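Local coordinates for sensor protein PfeS (Pseudomonas aeruginosa, PDB 3KYZ), which serves as the membrane-bound sensor histidine kinase of the PfeR/PfeS two-component system, here its sensor domain, and may activate PfeR by phosphorylation, at residues Glu53-Leu64 and Glu110-Arg121. Residues are numbered along the deposited sequence; the frame is centred on the assembly and turned at random.
Sequences EDTWVALVGPHL and EQGRLVIQLPER
Trp56 meets Val115 at the rim of its indole, CZ3 lying 3.6 Å from Val115 CG1 near the ring plane, while the backbone N of Ala58 lies above one ring face, offset toward its rim, and His79 makes an edge-to-face contact. The guanidinium of Arg113 has Leu64 CD2 over one face and a water at its edge, in plane, joining NE to Gly61 O; Ser102 takes NH1. Arg113 opens central strand 113-117 of the antiparallel sheet of this sensor domain (Cache clan), and Trp56 immediately precedes strand 57-60, which pairs with it. Ala58 with Val115 and Val60 with Arg113 are hydrogen-bonded pairs, and Gln117 N to Trp56 O (2.9 Å, 168°) extends the ladder. On the face turned to helix 17-53, Leu114 CD1 touches both Val57 CG1 (3.7 Å) and Leu59 CD1 (3.8 Å), and Leu114 also packs on Tyr26. On the other face, Val60 CG2 touches Arg113 CG at 3.5 Å, and Arg113 and Val115 both touch Met83. Beyond the ladder, Thr55 OG1, anti to its own N (chi1 -165°), donates to Gln117 O at 2.7 Å from above the carbonyl plane; a water bridges the same hydroxyl to Leu118 O. CG2 of Thr55 meanwhile rests on Ile116 CG1. At the far end of the contact, the carboxylate of Glu53 and the guanidinium of Arg121 are nearly coplanar, 11° apart. Tyr26 OH is hydrogen-bonded to Glu53 OE2; Arg121 NH1 and NH2 both converge on Glu53 OE1, each at 2.9 Å.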
ATOM      1  N   GLU A  53     -12.274  -4.010 -18.757  1.00 15.42           N
ATOM      2  CA  GLU A  53     -11.070  -3.208 -18.957  1.00 15.01           C
ATOM      3  C   GLU A  53      -9.825  -4.059 -19.154  1.00 16.09           C
ATOM      4  O   GLU A  53      -8.722  -3.527 -19.296  1.00 17.02           O
ATOM      5  CB  GLU A  53     -10.871  -2.249 -17.780  1.00 15.69           C
ATOM      6  CG  GLU A  53     -11.899  -1.124 -17.725  1.00 17.69           C
ATOM      7  CD  GLU A  53     -11.693  -0.078 -18.800  1.00 19.87           C
ATOM      8  OE1 GLU A  53     -10.676  -0.141 -19.531  1.00 22.16           O
ATOM      9  OE2 GLU A  53     -12.559   0.820 -18.908  1.00 23.23           O
ATOM     10  N   ASP A  54     -10.006  -5.376 -19.151  1.00 15.52           N
ATOM     11  CA  ASP A  54      -8.913  -6.319 -19.362  1.00 16.16           C
ATOM     12  C   ASP A  54      -7.736  -5.978 -18.452  1.00 15.62           C
ATOM     13  O   ASP A  54      -6.600  -5.829 -18.906  1.00 16.59           O
ATOM     14  CB  ASP A  54      -8.477  -6.316 -20.834  1.00 18.64           C
ATOM     15  CG  ASP A  54      -7.518  -7.446 -21.162  1.00 22.91           C
ATOM     16  OD1 ASP A  54      -7.529  -8.466 -20.437  1.00 23.61           O
ATOM     17  OD2 ASP A  54      -6.757  -7.315 -22.148  1.00 25.91           O
ATOM     18  N   THR A  55      -8.018  -5.856 -17.159  1.00 14.04           N
ATOM     19  CA  THR A  55      -7.000  -5.440 -16.213  1.00 14.86           C
ATOM     20  C   THR A  55      -7.351  -5.919 -14.812  1.00 14.00           C
ATOM     21  O   THR A  55      -8.514  -6.247 -14.528  1.00 14.36           O
ATOM     22  CB  THR A  55      -6.837  -3.905 -16.218  1.00 14.01           C
ATOM     23  OG1 THR A  55      -5.613  -3.552 -15.563  1.00 15.14           O
ATOM     24  CG2 THR A  55      -8.008  -3.219 -15.520  1.00 14.29           C
ATOM     25  N   TRP A  56      -6.351  -5.971 -13.941  1.00 12.59           N
ATOM     26  CA  TRP A  56      -6.585  -6.394 -12.567  1.00 11.31           C
ATOM     27  C   TRP A  56      -7.398  -5.349 -11.795  1.00 12.43           C
ATOM     28  O   TRP A  56      -7.145  -4.150 -11.895  1.00 13.34           O
ATOM     29  CB  TRP A  56      -5.267  -6.675 -11.850  1.00 11.74           C
ATOM     30  CG  TRP A  56      -5.462  -7.265 -10.481  1.00 12.34           C
ATOM     31  CD1 TRP A  56      -5.728  -8.571 -10.182  1.00 15.15           C
ATOM     32  CD2 TRP A  56      -5.409  -6.571  -9.230  1.00 12.20           C
ATOM     33  NE1 TRP A  56      -5.837  -8.734  -8.820  1.00 14.42           N
ATOM     34  CE2 TRP A  56      -5.651  -7.519  -8.214  1.00 12.82           C
ATOM     35  CE3 TRP A  56      -5.183  -5.240  -8.870  1.00 15.14           C
ATOM     36  CZ2 TRP A  56      -5.664  -7.181  -6.863  1.00 15.06           C
ATOM     37  CZ3 TRP A  56      -5.193  -4.907  -7.534  1.00 16.88           C
ATOM     38  CH2 TRP A  56      -5.431  -5.874  -6.542  1.00 15.75           C
ATOM     39  N   VAL A  57      -8.363  -5.826 -11.013  1.00 11.66           N
ATOM     40  CA  VAL A  57      -9.226  -4.963 -10.224  1.00 12.05           C
ATOM     41  C   VAL A  57      -9.404  -5.579  -8.843  1.00 12.52           C
ATOM     42  O   VAL A  57      -9.453  -6.807  -8.714  1.00 14.90           O
ATOM     43  CB  VAL A  57     -10.627  -4.830 -10.886  1.00 12.03           C
ATOM     44  CG1 VAL A  57     -11.599  -4.112  -9.955  1.00 14.93           C
ATOM     45  CG2 VAL A  57     -10.510  -4.120 -12.223  1.00 12.63           C
ATOM     46  N   ALA A  58      -9.493  -4.738  -7.814  1.00 11.90           N
ATOM     47  CA  ALA A  58      -9.889  -5.207  -6.484  1.00 11.30           C
ATOM     48  C   ALA A  58     -10.735  -4.146  -5.789  1.00 10.65           C
ATOM     49  O   ALA A  58     -10.561  -2.953  -6.039  1.00 12.58           O
ATOM     50  CB  ALA A  58      -8.663  -5.556  -5.629  1.00 14.20           C
ATOM     51  N   LEU A  59     -11.669  -4.585  -4.951  1.00 11.53           N
ATOM     52  CA  LEU A  59     -12.363  -3.695  -4.032  1.00 10.02           C
ATOM     53  C   LEU A  59     -11.851  -4.071  -2.663  1.00 11.46           C
ATOM     54  O   LEU A  59     -11.958  -5.226  -2.266  1.00 11.52           O
ATOM     55  CB  LEU A  59     -13.880  -3.904  -4.093  1.00 13.22           C
ATOM     56  CG  LEU A  59     -14.598  -3.183  -5.238  1.00 12.99           C
ATOM     57  CD1 LEU A  59     -14.096  -3.677  -6.590  1.00 17.95           C
ATOM     58  CD2 LEU A  59     -16.100  -3.365  -5.119  1.00 15.69           C
ATOM     59  N   VAL A  60     -11.262  -3.117  -1.951  1.00 10.81           N
ATOM     60  CA  VAL A  60     -10.686  -3.447  -0.642  1.00 12.84           C
ATOM     61  C   VAL A  60     -11.209  -2.540   0.453  1.00 11.16           C
ATOM     62  O   VAL A  60     -11.575  -1.386   0.200  1.00 11.65           O
ATOM     63  CB  VAL A  60      -9.136  -3.463  -0.636  1.00 15.72           C
ATOM     64  CG1 VAL A  60      -8.602  -4.453  -1.667  1.00 14.96           C
ATOM     65  CG2 VAL A  60      -8.575  -2.087  -0.880  1.00 17.71           C
ATOM     66  N   GLY A  61     -11.266  -3.080   1.667  1.00 10.77           N
ATOM     67  CA  GLY A  61     -11.813  -2.358   2.796  1.00 10.48           C
ATOM     68  C   GLY A  61     -10.766  -1.597   3.590  1.00 10.07           C
ATOM     69  O   GLY A  61      -9.618  -1.450   3.147  1.00 11.71           O
ATOM     70  N   PRO A  62     -11.157  -1.114   4.781  1.00 11.80           N
ATOM     71  CA  PRO A  62     -10.296  -0.262   5.615  1.00 13.53           C
ATOM     72  C   PRO A  62      -9.031  -0.974   6.101  1.00 11.71           C
ATOM     73  O   PRO A  62      -8.042  -0.310   6.414  1.00 14.23           O
ATOM     74  CB  PRO A  62     -11.183   0.093   6.816  1.00 15.57           C
ATOM     75  CG  PRO A  62     -12.558  -0.354   6.485  1.00 17.70           C
ATOM     76  CD  PRO A  62     -12.487  -1.348   5.375  1.00 13.80           C
ATOM     77  N   HIS A  63      -9.062  -2.301   6.161  1.00 11.52           N
ATOM     78  CA  HIS A  63      -7.889  -3.077   6.569  1.00 12.67           C
ATOM     79  C   HIS A  63      -7.127  -3.686   5.371  1.00 11.50           C
ATOM     80  O   HIS A  63      -6.240  -4.544   5.532  1.00 14.03           O
ATOM     81  CB  HIS A  63      -8.306  -4.142   7.595  1.00 17.04           C
ATOM     82  CG  HIS A  63      -9.174  -3.602   8.694  1.00 23.77           C
ATOM     83  ND1 HIS A  63      -8.690  -2.777   9.686  1.00 26.89           N
ATOM     84  CD2 HIS A  63     -10.498  -3.749   8.943  1.00 26.95           C
ATOM     85  CE1 HIS A  63      -9.673  -2.448  10.505  1.00 26.56           C
ATOM     86  NE2 HIS A  63     -10.783  -3.024  10.076  1.00 27.84           N
ATOM     87  N   LEU A  64      -7.464  -3.204   4.177  1.00 10.35           N
ATOM     88  CA  LEU A  64      -6.839  -3.641   2.926  1.00 10.25           C
ATOM     89  C   LEU A  64      -7.139  -5.094   2.575  1.00 12.74           C
ATOM     90  O   LEU A  64      -6.400  -5.723   1.819  1.00 15.38           O
ATOM     91  CB  LEU A  64      -5.325  -3.353   2.908  1.00 12.70           C
ATOM     92  CG  LEU A  64      -4.947  -1.902   3.226  1.00 13.19           C
ATOM     93  CD1 LEU A  64      -3.430  -1.694   3.164  1.00 15.54           C
ATOM     94  CD2 LEU A  64      -5.649  -0.920   2.291  1.00 14.32           C
ATOM     95  N   GLU A 110     -14.058   5.850   4.078  1.00 16.86           N
ATOM     96  CA  GLU A 110     -13.601   5.004   5.175  1.00 18.88           C
ATOM     97  C   GLU A 110     -14.066   3.550   5.037  1.00 17.66           C
ATOM     98  O   GLU A 110     -13.558   2.668   5.729  1.00 21.23           O
ATOM     99  CB  GLU A 110     -14.016   5.579   6.536  1.00 21.25           C
ATOM    100  CG  GLU A 110     -15.470   5.322   6.932  1.00 25.72           C
ATOM    101  CD  GLU A 110     -16.463   6.260   6.266  1.00 26.56           C
ATOM    102  OE1 GLU A 110     -16.093   6.977   5.315  1.00 26.33           O
ATOM    103  OE2 GLU A 110     -17.630   6.287   6.704  1.00 35.19           O
ATOM    104  N   GLN A 111     -15.020   3.299   4.143  1.00 15.97           N
ATOM    105  CA  GLN A 111     -15.537   1.944   3.954  1.00 15.81           C
ATOM    106  C   GLN A 111     -14.727   1.132   2.944  1.00 13.18           C
ATOM    107  O   GLN A 111     -14.774  -0.097   2.933  1.00 14.48           O
ATOM    108  CB  GLN A 111     -17.009   1.969   3.547  1.00 18.83           C
ATOM    109  CG  GLN A 111     -17.947   2.418   4.653  1.00 21.79           C
ATOM    110  CD  GLN A 111     -19.390   2.483   4.196  1.00 25.71           C
ATOM    111  OE1 GLN A 111     -19.762   1.873   3.195  1.00 30.53           O
ATOM    112  NE2 GLN A 111     -20.210   3.233   4.924  1.00 32.64           N
ATOM    113  N   GLY A 112     -13.994   1.812   2.073  1.00 11.47           N
ATOM    114  CA  GLY A 112     -13.182   1.089   1.123  1.00 12.57           C
ATOM    115  C   GLY A 112     -12.768   1.884  -0.089  1.00 11.02           C
ATOM    116  O   GLY A 112     -12.960   3.100  -0.161  1.00 11.63           O
ATOM    117  N   ARG A 113     -12.169   1.183  -1.043  1.00 11.18           N
ATOM    118  CA  ARG A 113     -11.676   1.820  -2.247  1.00 10.65           C
ATOM    119  C   ARG A 113     -11.700   0.841  -3.405  1.00 10.45           C
ATOM    120  O   ARG A 113     -11.726  -0.381  -3.211  1.00 11.81           O
ATOM    121  CB  ARG A 113     -10.243   2.311  -2.033  1.00 11.28           C
ATOM    122  CG  ARG A 113      -9.222   1.185  -1.921  1.00 11.70           C
ATOM    123  CD  ARG A 113      -7.834   1.728  -1.592  1.00 11.89           C
ATOM    124  NE  ARG A 113      -7.724   2.097  -0.181  1.00 12.86           N
ATOM    125  CZ  ARG A 113      -6.772   2.876   0.330  1.00 12.76           C
ATOM    126  NH1 ARG A 113      -5.842   3.410  -0.456  1.00 14.06           N
ATOM    127  NH2 ARG A 113      -6.752   3.127   1.634  1.00 14.96           N
ATOM    128  N   LEU A 114     -11.707   1.397  -4.607  1.00 10.63           N
ATOM    129  CA  LEU A 114     -11.474   0.637  -5.823  1.00 10.79           C
ATOM    130  C   LEU A 114      -9.987   0.712  -6.144  1.00 10.77           C
ATOM    131  O   LEU A 114      -9.384   1.789  -6.089  1.00 13.10           O
ATOM    132  CB  LEU A 114     -12.282   1.235  -6.980  1.00 11.28           C
ATOM    133  CG  LEU A 114     -11.988   0.667  -8.374  1.00 13.59           C
ATOM    134  CD1 LEU A 114     -12.371  -0.796  -8.446  1.00 14.82           C
ATOM    135  CD2 LEU A 114     -12.729   1.458  -9.447  1.00 14.79           C
ATOM    136  N   VAL A 115      -9.388  -0.437  -6.446  1.00 10.26           N
ATOM    137  CA  VAL A 115      -8.034  -0.475  -6.980  1.00 10.27           C
ATOM    138  C   VAL A 115      -8.108  -1.050  -8.394  1.00 10.73           C
ATOM    139  O   VAL A 115      -8.722  -2.097  -8.622  1.00 12.17           O
ATOM    140  CB  VAL A 115      -7.089  -1.325  -6.109  1.00 10.77           C
ATOM    141  CG1 VAL A 115      -5.690  -1.384  -6.741  1.00 12.62           C
ATOM    142  CG2 VAL A 115      -7.016  -0.750  -4.703  1.00 11.60           C
ATOM    143  N   ILE A 116      -7.509  -0.351  -9.348  1.00 11.56           N
ATOM    144  CA  ILE A 116      -7.492  -0.824 -10.725  1.00 11.52           C
ATOM    145  C   ILE A 116      -6.093  -0.648 -11.289  1.00 11.98           C
ATOM    146  O   ILE A 116      -5.512   0.428 -11.174  1.00 14.02           O
ATOM    147  CB  ILE A 116      -8.565  -0.103 -11.595  1.00 11.93           C
ATOM    148  CG1 ILE A 116      -8.575  -0.646 -13.027  1.00 13.79           C
ATOM    149  CG2 ILE A 116      -8.379   1.418 -11.587  1.00 14.81           C
ATOM    150  CD1 ILE A 116      -9.853  -0.278 -13.779  1.00 16.16           C
ATOM    151  N   GLN A 117      -5.531  -1.704 -11.865  1.00 12.22           N
ATOM    152  CA  GLN A 117      -4.264  -1.530 -12.564  1.00 12.67           C
ATOM    153  C   GLN A 117      -4.570  -0.731 -13.828  1.00 12.58           C
ATOM    154  O   GLN A 117      -5.487  -1.062 -14.576  1.00 13.47           O
ATOM    155  CB  GLN A 117      -3.595  -2.856 -12.919  1.00 13.12           C
ATOM    156  CG  GLN A 117      -2.177  -2.644 -13.451  1.00 15.54           C
ATOM    157  CD  GLN A 117      -1.341  -3.909 -13.490  1.00 15.23           C
ATOM    158  OE1 GLN A 117      -1.869  -5.013 -13.594  1.00 17.05           O
ATOM    159  NE2 GLN A 117      -0.019  -3.748 -13.399  1.00 17.20           N
ATOM    160  N   LEU A 118      -3.825   0.343 -14.049  1.00 12.37           N
ATOM    161  CA  LEU A 118      -4.142   1.263 -15.140  1.00 14.10           C
ATOM    162  C   LEU A 118      -4.207   0.529 -16.475  1.00 14.77           C
ATOM    163  O   LEU A 118      -3.258  -0.147 -16.846  1.00 15.10           O
ATOM    164  CB  LEU A 118      -3.086   2.368 -15.227  1.00 15.87           C
ATOM    165  CG  LEU A 118      -3.469   3.525 -16.146  1.00 16.72           C
ATOM    166  CD1 LEU A 118      -4.597   4.342 -15.527  1.00 15.78           C
ATOM    167  CD2 LEU A 118      -2.263   4.398 -16.422  1.00 20.57           C
ATOM    168  N   PRO A 119      -5.330   0.652 -17.202  1.00 16.26           N
ATOM    169  CA  PRO A 119      -5.361   0.079 -18.554  1.00 17.70           C
ATOM    170  C   PRO A 119      -4.276   0.692 -19.436  1.00 19.86           C
ATOM    171  O   PRO A 119      -4.045   1.899 -19.384  1.00 20.89           O
ATOM    172  CB  PRO A 119      -6.748   0.478 -19.071  1.00 19.33           C
ATOM    173  CG  PRO A 119      -7.579   0.591 -17.840  1.00 19.08           C
ATOM    174  CD  PRO A 119      -6.646   1.178 -16.794  1.00 17.69           C
ATOM    175  N   GLU A 120      -3.627  -0.134 -20.246  1.00 20.53           N
ATOM    176  CA  GLU A 120      -2.483   0.314 -21.033  1.00 24.39           C
ATOM    177  C   GLU A 120      -2.789   1.524 -21.921  1.00 25.43           C
ATOM    178  O   GLU A 120      -1.935   2.390 -22.126  1.00 26.14           O
ATOM    179  CB  GLU A 120      -1.939  -0.838 -21.877  1.00 29.11           C
ATOM    180  CG  GLU A 120      -0.668  -0.505 -22.636  1.00 37.86           C
ATOM    181  CD  GLU A 120      -0.243  -1.624 -23.566  1.00 45.92           C
ATOM    182  OE1 GLU A 120      -1.090  -2.491 -23.873  1.00 50.22           O
ATOM    183  OE2 GLU A 120       0.932  -1.635 -23.992  1.00 50.81           O
ATOM    184  N   ARG A 121      -4.009   1.590 -22.442  1.00 23.69           N
ATOM    185  CA  ARG A 121      -4.360   2.662 -23.370  1.00 24.90           C
ATOM    186  C   ARG A 121      -4.392   4.035 -22.701  1.00 25.96           C
ATOM    187  O   ARG A 121      -4.371   5.061 -23.388  1.00 27.55           O
ATOM    188  CB  ARG A 121      -5.705   2.383 -24.046  1.00 26.07           C
ATOM    189  CG  ARG A 121      -6.891   2.678 -23.155  1.00 29.17           C
ATOM    190  CD  ARG A 121      -8.216   2.425 -23.853  1.00 29.59           C
ATOM    191  NE  ARG A 121      -9.312   2.710 -22.938  1.00 29.23           N
ATOM    192  CZ  ARG A 121      -9.690   1.898 -21.956  1.00 29.17           C
ATOM    193  NH1 ARG A 121      -9.074   0.738 -21.779  1.00 28.61           N
ATOM    194  NH2 ARG A 121     -10.697   2.240 -21.165  1.00 32.63           N
TER
HETATM  195  O   HOH W   1      -3.336  -2.925 -16.918  1.00 18.99           O
HETATM  196  O   HOH W   2      -3.686  -6.277 -15.205  1.00 18.47           O
HETATM  197  O   HOH W   3      -9.355   1.173   1.979  1.00 17.54           O